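Local coordinates for protein Emp46p (Saccharomyces cerevisiae, PDB 2A6V) that acts as a calcium-independent cargo receptor with a legume-lectin-like carbohydrate recognition domain and takes part in the secretion of glycoproteins, at residues 43-47 and 48-52; 60-63 and 64-68; 134-138 and 139-143. One frame throughout, in Å; residues are numbered along the deposited sequence.

Contact 1 of 3, residues 43-47 and 48-52; sequences VLTPG and KNTKG
T50 overlaps the peptide of G47 across the turn, and both branches of its side chain do the touching. Its hydroxyl, OG1, gives a hydrogen bond to the G47 O atom at 2.7 Å, while the methyl CG2 of T50 comes to 3.5 Å from the same G47 oxygen. The hydroxyl can reach because chi1 of 52° sets OG1 between the backbone N and the carbonyl carbon. It meets the carbonyl at a C=O...donor angle of 121°, tilted 35° out of the carbonyl plane. N203 tightens this end: its ND2 also donates to G47 O, so that this oxygen receives two bonds, and its OD1 takes up the N-H of T50. The example illustrates how a beta sandwich crosses from one sheet to the other, since the chain leaves strand 41-43 of one sheet here and turns back into strand 51-56 of the other. Nearer the strands, T45 lies alongside the second limb, its CG2 methyl 3.4 Å from T50 O. The T45 hydroxyl is turned to other partners, E208 O and F210 N, beyond the turn. L44 and G52 then come together closely, and the lack of a side chain on G52 lets its CA make a C-H...O contact with L44 O at 3.2 Å. The L44 methyl CD2 lies 3.8 Å from G52 O, and the rest of that side chain packs among V35, A201 and I212 in the buried interior.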
loop_
_atom_site.group_PDB
_atom_site.type_symbol
_atom_site.label_atom_id
_atom_site.label_comp_id
_atom_site.label_asym_id
_atom_site.label_seq_id
_atom_site.Cartn_x
_atom_site.Cartn_y
_atom_site.Cartn_z
ATOM N N VAL A 43 -12.669 1.799 -5.029
ATOM C CA VAL A 43 -12.997 2.417 -3.766
ATOM C C VAL A 43 -12.833 1.302 -2.726
ATOM O O VAL A 43 -13.611 0.329 -2.704
ATOM C CB VAL A 43 -14.418 2.995 -3.752
ATOM C CG1 VAL A 43 -14.726 3.603 -2.376
ATOM C CG2 VAL A 43 -14.587 4.027 -4.874
ATOM N N LEU A 44 -11.798 1.411 -1.905
ATOM C CA LEU A 44 -11.500 0.398 -0.902
ATOM C C LEU A 44 -12.526 0.415 0.204
ATOM O O LEU A 44 -12.885 -0.652 0.707
ATOM C CB LEU A 44 -10.096 0.629 -0.311
ATOM C CG LEU A 44 -8.911 0.428 -1.253
ATOM C CD1 LEU A 44 -7.639 1.003 -0.632
ATOM C CD2 LEU A 44 -8.691 -1.039 -1.580
ATOM N N THR A 45 -13.020 1.603 0.572
ATOM C CA THR A 45 -13.905 1.774 1.730
ATOM C C THR A 45 -15.162 2.578 1.384
ATOM O O THR A 45 -15.306 3.735 1.809
ATOM C CB THR A 45 -13.155 2.455 2.883
ATOM O OG1 THR A 45 -12.594 3.703 2.459
ATOM C CG2 THR A 45 -11.977 1.617 3.322
ATOM N N PRO A 46 -16.051 1.980 0.594
ATOM C CA PRO A 46 -17.208 2.708 0.054
ATOM C C PRO A 46 -18.345 3.039 1.015
ATOM O O PRO A 46 -19.216 3.846 0.670
ATOM C CB PRO A 46 -17.727 1.760 -1.024
ATOM C CG PRO A 46 -17.308 0.406 -0.591
ATOM C CD PRO A 46 -15.973 0.610 0.074
ATOM N N GLY A 47 -18.365 2.392 2.158
ATOM C CA GLY A 47 -19.416 2.595 3.143
ATOM C C GLY A 47 -18.887 2.980 4.507
ATOM O O GLY A 47 -17.690 2.945 4.760
ATOM N N LYS A 48 -19.807 3.310 5.404
ATOM C CA LYS A 48 -19.458 3.592 6.786
ATOM C C LYS A 48 -18.864 2.340 7.413
ATOM O O LYS A 48 -19.451 1.239 7.312
ATOM C CB LYS A 48 -20.737 4.011 7.541
ATOM C CG LYS A 48 -21.329 5.286 7.040
ATOM C CD LYS A 48 -22.759 5.509 7.552
ATOM C CE LYS A 48 -22.813 6.187 8.891
ATOM N NZ LYS A 48 -24.244 6.525 9.265
ATOM N N ASN A 49 -17.711 2.490 8.066
ATOM C CA ASN A 49 -17.063 1.381 8.778
ATOM C C ASN A 49 -16.826 0.177 7.893
ATOM O O ASN A 49 -17.179 -0.952 8.265
ATOM C CB ASN A 49 -17.893 0.986 10.025
ATOM C CG ASN A 49 -17.773 1.983 11.143
ATOM O OD1 ASN A 49 -16.681 2.258 11.610
ATOM N ND2 ASN A 49 -18.902 2.490 11.620
ATOM N N THR A 50 -16.234 0.413 6.727
ATOM C CA THR A 50 -15.869 -0.650 5.795
ATOM C C THR A 50 -14.361 -0.803 5.677
ATOM O O THR A 50 -13.614 0.147 5.934
ATOM C CB THR A 50 -16.465 -0.419 4.394
ATOM O OG1 THR A 50 -16.155 0.894 3.912
ATOM C CG2 THR A 50 -17.986 -0.506 4.395
ATOM N N LYS A 51 -13.953 -2.001 5.263
ATOM C CA LYS A 51 -12.579 -2.396 4.969
ATOM C C LYS A 51 -12.545 -2.838 3.523
ATOM O O LYS A 51 -13.535 -3.343 2.989
ATOM C CB LYS A 51 -12.189 -3.632 5.783
ATOM C CG LYS A 51 -11.811 -3.442 7.205
ATOM C CD LYS A 51 -11.611 -4.805 7.896
ATOM C CE LYS A 51 -11.270 -4.557 9.374
ATOM N NZ LYS A 51 -10.948 -5.746 10.248
ATOM N N GLY A 52 -11.402 -2.711 2.883
ATOM C CA GLY A 52 -11.190 -3.280 1.564
ATOM C C GLY A 52 -9.726 -3.425 1.260
ATOM O O GLY A 52 -8.906 -2.727 1.860
#

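Contact 2 of 3, residues 60-63 and 64-68; sequences YSIK and DAMTI
M66 reaches back over the turn to I62 and Y60, and its atoms meet them in succession. CB comes first, 4.2 Å from Y60 CE2. The next atom is brought against I62 by a chi1 of 69°, which sets it between the backbone N and the carbonyl carbon: M66 CG lies 3.7 Å from I62 CD1, the two side chains crossing at about a right angle. Beyond CG the chain runs extended, and SD arrives beside the tyrosine, 3.8 Å from Y60 CE2 and 4.0 Å from I62 CD1, before the terminal methyl CE runs on past both. This is a Met-aromatic contact, with M66 SD 4.8 Å from the centroid of the Y60 ring and 55° off its normal, hence oblique to the ring. M66 also packs on L89, L162 and F195, in the apolar filling between the two sheets of the lectin-like beta sandwich. Here the loop after strand 51-56 of one sheet leads into strand 66-75 of the other, with M66 at the start of the new strand. Y60 is held from further directions by an edge-to-face stack with Y11 and a hydrogen bond from its OH group to D219. A water bridges the two limbs as well, donating to Y60 OH at 2.7 Å and to A65 O while accepting from the N-H of K63. Towards the outside, the I62 methyl CG2 lies 3.6 Å from D64 O, and I62 also touches Y164. At the apex K63 and D64 run side by side and point the same way; K63 NZ stays 4.4 Å from D64 OD1, beyond a salt bridge, although their opposite charges probably attract weakly. A second water donates to the carbonyl oxygens of both residues.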
loop_
_atom_site.group_PDB
_atom_site.type_symbol
_atom_site.label_atom_id
_atom_site.label_comp_id
_atom_site.label_asym_id
_atom_site.label_seq_id
_atom_site.Cartn_x
_atom_site.Cartn_y
_atom_site.Cartn_z
ATOM N N TYR A 60 6.074 -11.948 -5.966
ATOM C CA TYR A 60 7.079 -11.323 -6.822
ATOM C C TYR A 60 8.500 -11.653 -6.367
ATOM O O TYR A 60 8.821 -11.539 -5.195
ATOM C CB TYR A 60 6.905 -9.806 -6.796
ATOM C CG TYR A 60 7.800 -9.088 -7.776
ATOM C CD1 TYR A 60 7.525 -9.108 -9.124
ATOM C CD2 TYR A 60 8.930 -8.384 -7.347
ATOM C CE1 TYR A 60 8.329 -8.455 -10.032
ATOM C CE2 TYR A 60 9.741 -7.716 -8.254
ATOM C CZ TYR A 60 9.440 -7.757 -9.601
ATOM O OH TYR A 60 10.227 -7.095 -10.516
ATOM N N SER A 61 9.342 -12.061 -7.312
ATOM C CA SER A 61 10.762 -12.264 -7.067
ATOM C C SER A 61 11.553 -11.229 -7.871
ATOM O O SER A 61 11.379 -11.109 -9.081
ATOM C CB SER A 61 11.164 -13.698 -7.444
ATOM O OG SER A 61 10.558 -14.633 -6.559
ATOM N N ILE A 62 12.395 -10.462 -7.183
ATOM C CA ILE A 62 13.161 -9.399 -7.834
ATOM C C ILE A 62 14.270 -9.992 -8.683
ATOM O O ILE A 62 14.877 -10.991 -8.306
ATOM C CB ILE A 62 13.777 -8.442 -6.783
ATOM C CG1 ILE A 62 12.722 -7.461 -6.286
ATOM C CG2 ILE A 62 14.987 -7.674 -7.353
ATOM C CD1 ILE A 62 13.170 -6.649 -5.120
ATOM N N LYS A 63 14.527 -9.359 -9.820
ATOM C CA LYS A 63 15.686 -9.671 -10.647
ATOM C C LYS A 63 16.878 -8.838 -10.142
ATOM O O LYS A 63 17.682 -9.337 -9.361
ATOM C CB LYS A 63 15.360 -9.420 -12.123
ATOM C CG LYS A 63 16.182 -10.249 -13.119
ATOM C CD LYS A 63 17.641 -9.779 -13.233
ATOM C CE LYS A 63 18.156 -9.763 -14.684
ATOM N NZ LYS A 63 19.155 -10.852 -14.954
ATOM N N ASP A 64 16.963 -7.575 -10.555
ATOM C CA ASP A 64 18.022 -6.664 -10.111
ATOM C C ASP A 64 17.439 -5.659 -9.120
ATOM O O ASP A 64 17.839 -5.640 -7.958
ATOM C CB ASP A 64 18.650 -5.925 -11.304
ATOM C CG ASP A 64 19.605 -6.797 -12.114
ATOM O OD1 ASP A 64 19.917 -7.928 -11.691
ATOM O OD2 ASP A 64 20.076 -6.416 -13.204
ATOM N N ALA A 65 16.476 -4.866 -9.591
ATOM C CA ALA A 65 15.820 -3.821 -8.803
ATOM C C ALA A 65 14.343 -3.705 -9.179
ATOM O O ALA A 65 13.865 -4.346 -10.124
ATOM C CB ALA A 65 16.525 -2.493 -9.014
ATOM N N MET A 66 13.599 -2.901 -8.426
ATOM C CA MET A 66 12.177 -2.733 -8.737
ATOM C C MET A 66 11.625 -1.385 -8.361
ATOM O O MET A 66 12.151 -0.716 -7.480
ATOM C CB MET A 66 11.361 -3.829 -8.068
ATOM C CG MET A 66 11.258 -3.775 -6.572
ATOM S SD MET A 66 9.788 -4.678 -5.940
ATOM C CE MET A 66 9.638 -3.822 -4.370
ATOM N N THR A 67 10.529 -1.009 -9.013
ATOM C CA THR A 67 9.767 0.180 -8.698
ATOM C C THR A 67 8.289 -0.184 -8.579
ATOM O O THR A 67 7.767 -0.881 -9.431
ATOM C CB THR A 67 9.929 1.206 -9.821
ATOM O OG1 THR A 67 11.321 1.524 -9.983
ATOM C CG2 THR A 67 9.235 2.530 -9.467
ATOM N N ILE A 68 7.630 0.284 -7.530
ATOM C CA ILE A 68 6.183 0.159 -7.410
ATOM C C ILE A 68 5.615 1.552 -7.272
ATOM O O ILE A 68 6.063 2.345 -6.435
ATOM C CB ILE A 68 5.790 -0.677 -6.200
ATOM C CG1 ILE A 68 6.288 -2.128 -6.361
ATOM C CG2 ILE A 68 4.279 -0.623 -6.018
ATOM C CD1 ILE A 68 6.157 -2.954 -5.098
HETATM O O HOH W 1 12.909 -6.854 -10.741
HETATM O O HOH W 2 19.173 -7.889 -7.117
#

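Contact 3 of 3, residues 134-138 and 139-143; sequences KDLDI and ESSPY. With K (potassium ion), chain C.
From D137 to S141 the backbone makes a single helix-like turn, closed by a hydrogen bond from S141 N to D137 O at 2.8 Å with an N-H...O angle of 159°. The S141 side chain binds the same pair in the reverse sense, its OG accepting the N-H of D137 at 2.9 Å. D137 in turn spreads its carboxylate over the start of the turn. With CG anti to the backbone N (chi1 160°), OD2 accepts from S140 N at 2.9 Å, met from above the carboxylate plane, 66° out of it. OD1 takes a weak bond from E139 N at 3.3 Å, in the manner of an Asx turn. The hydroxyl of S140 also approaches D137 OD2, but that distance is too short to be trusted. L136 CG packs on S141 CB, and the L136 side chain also touches F108 and Y128. The turn thus directs three carbonyls at one potassium ion: I138 O and S141 O each stand 2.6 Å away from the metal, E139 O a little farther, and two waters and the hydroxyl of Y128 complete the site. The potassium is therefore bound by uncharged oxygens alone, and the carboxylate of D137 probably serves as a second shell, positioning the peptides that bind it.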
loop_
_atom_site.group_PDB
_atom_site.type_symbol
_atom_site.label_atom_id
_atom_site.label_comp_id
_atom_site.label_asym_id
_atom_site.label_seq_id
_atom_site.Cartn_x
_atom_site.Cartn_y
_atom_site.Cartn_z
ATOM N N LYS A 134 6.193 -10.631 16.681
ATOM C CA LYS A 134 5.431 -9.820 17.636
ATOM C C LYS A 134 4.262 -9.098 16.963
ATOM O O LYS A 134 4.242 -8.923 15.743
ATOM C CB LYS A 134 6.359 -8.807 18.315
ATOM C CG LYS A 134 5.983 -8.456 19.748
ATOM C CD LYS A 134 6.738 -7.217 20.219
ATOM C CE LYS A 134 6.548 -6.968 21.708
ATOM N NZ LYS A 134 7.107 -5.646 22.135
ATOM N N ASP A 135 3.285 -8.713 17.780
ATOM C CA ASP A 135 2.133 -7.938 17.333
ATOM C C ASP A 135 2.542 -6.481 17.230
ATOM O O ASP A 135 3.086 -5.904 18.175
ATOM C CB ASP A 135 0.987 -8.015 18.348
ATOM C CG ASP A 135 0.128 -9.253 18.198
ATOM O OD1 ASP A 135 -0.839 -9.353 18.977
ATOM O OD2 ASP A 135 0.303 -10.163 17.355
ATOM N N LEU A 136 2.283 -5.885 16.079
ATOM C CA LEU A 136 2.461 -4.456 15.908
ATOM C C LEU A 136 1.275 -3.757 16.542
ATOM O O LEU A 136 0.140 -3.931 16.074
ATOM C CB LEU A 136 2.534 -4.114 14.416
ATOM C CG LEU A 136 3.044 -2.719 14.009
ATOM C CD1 LEU A 136 3.410 -2.700 12.522
ATOM C CD2 LEU A 136 2.029 -1.615 14.262
ATOM N N ASP A 137 1.536 -2.991 17.601
ATOM C CA ASP A 137 0.540 -2.099 18.190
ATOM C C ASP A 137 0.784 -0.734 17.579
ATOM O O ASP A 137 1.832 -0.142 17.795
ATOM C CB ASP A 137 0.663 -2.027 19.724
ATOM C CG ASP A 137 -0.001 -0.784 20.300
ATOM O OD1 ASP A 137 -1.122 -0.417 19.874
ATOM O OD2 ASP A 137 0.532 -0.090 21.180
ATOM N N ILE A 138 -0.175 -0.227 16.820
ATOM C CA ILE A 138 0.076 0.953 16.004
ATOM C C ILE A 138 0.463 2.143 16.866
ATOM O O ILE A 138 1.219 2.995 16.425
ATOM C CB ILE A 138 -1.142 1.266 15.083
ATOM C CG1 ILE A 138 -0.757 2.249 13.981
ATOM C CG2 ILE A 138 -2.305 1.786 15.892
ATOM C CD1 ILE A 138 0.308 1.734 13.072
ATOM N N GLU A 139 -0.016 2.197 18.106
ATOM C CA GLU A 139 0.335 3.313 18.986
ATOM C C GLU A 139 1.781 3.204 19.493
ATOM O O GLU A 139 2.585 4.109 19.284
ATOM C CB GLU A 139 -0.663 3.368 20.146
ATOM C CG GLU A 139 -0.411 4.440 21.185
ATOM C CD GLU A 139 -1.423 4.404 22.315
ATOM O OE1 GLU A 139 -2.054 3.340 22.530
ATOM O OE2 GLU A 139 -1.579 5.439 22.996
ATOM N N SER A 140 2.123 2.090 20.128
ATOM C CA SER A 140 3.413 1.955 20.821
ATOM C C SER A 140 4.574 1.354 20.009
ATOM O O SER A 140 5.740 1.606 20.328
ATOM C CB SER A 140 3.233 1.140 22.116
ATOM O OG SER A 140 2.859 -0.190 21.836
ATOM N N SER A 141 4.292 0.552 18.988
ATOM C CA SER A 141 5.355 -0.012 18.164
ATOM C C SER A 141 5.992 1.072 17.321
ATOM O O SER A 141 5.298 1.941 16.808
ATOM C CB SER A 141 4.849 -1.103 17.230
ATOM O OG SER A 141 4.304 -2.148 17.984
ATOM N N PRO A 142 7.314 1.077 17.227
ATOM C CA PRO A 142 7.998 2.122 16.463
ATOM C C PRO A 142 7.957 1.939 14.956
ATOM O O PRO A 142 8.029 0.805 14.483
ATOM C CB PRO A 142 9.447 2.022 16.944
ATOM C CG PRO A 142 9.605 0.628 17.412
ATOM C CD PRO A 142 8.272 0.179 17.906
ATOM N N TYR A 143 7.847 3.050 14.241
ATOM C CA TYR A 143 8.128 3.098 12.801
ATOM C C TYR A 143 9.602 3.437 12.616
ATOM O O TYR A 143 10.227 4.050 13.503
ATOM C CB TYR A 143 7.225 4.124 12.082
ATOM C CG TYR A 143 7.148 5.484 12.739
ATOM C CD1 TYR A 143 8.152 6.421 12.552
ATOM C CD2 TYR A 143 6.060 5.838 13.526
ATOM C CE1 TYR A 143 8.072 7.655 13.148
ATOM C CE2 TYR A 143 5.976 7.081 14.133
ATOM C CZ TYR A 143 7.016 7.977 13.948
ATOM O OH TYR A 143 6.980 9.243 14.532
HETATM K K K C . 3.656 3.978 16.559
HETATM O O HOH W 3 2.560 6.576 16.608
HETATM O O HOH W 4 6.050 5.283 17.389
#

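Overall arrangement
Followed from the N terminus, the three contacts come strictly in series, none nested in or crossing another. Contact 1 closes the turn between strands 41-43 and 51-56 and so links one sheet of the sandwich to the other. Strand 51-56 then leads to contact 2, where the chain crosses back into strand 66-75; the two lie on opposite sides of the chain's centre, their own centres about 30 Å apart. Contact 3 differs, as its loop joins strands 124-131 and 145-148, neighbours at the edge of one sheet. Its nearest atoms are about 13 Å from contact 1 and 18 Å from contact 2, and it alone holds a metal.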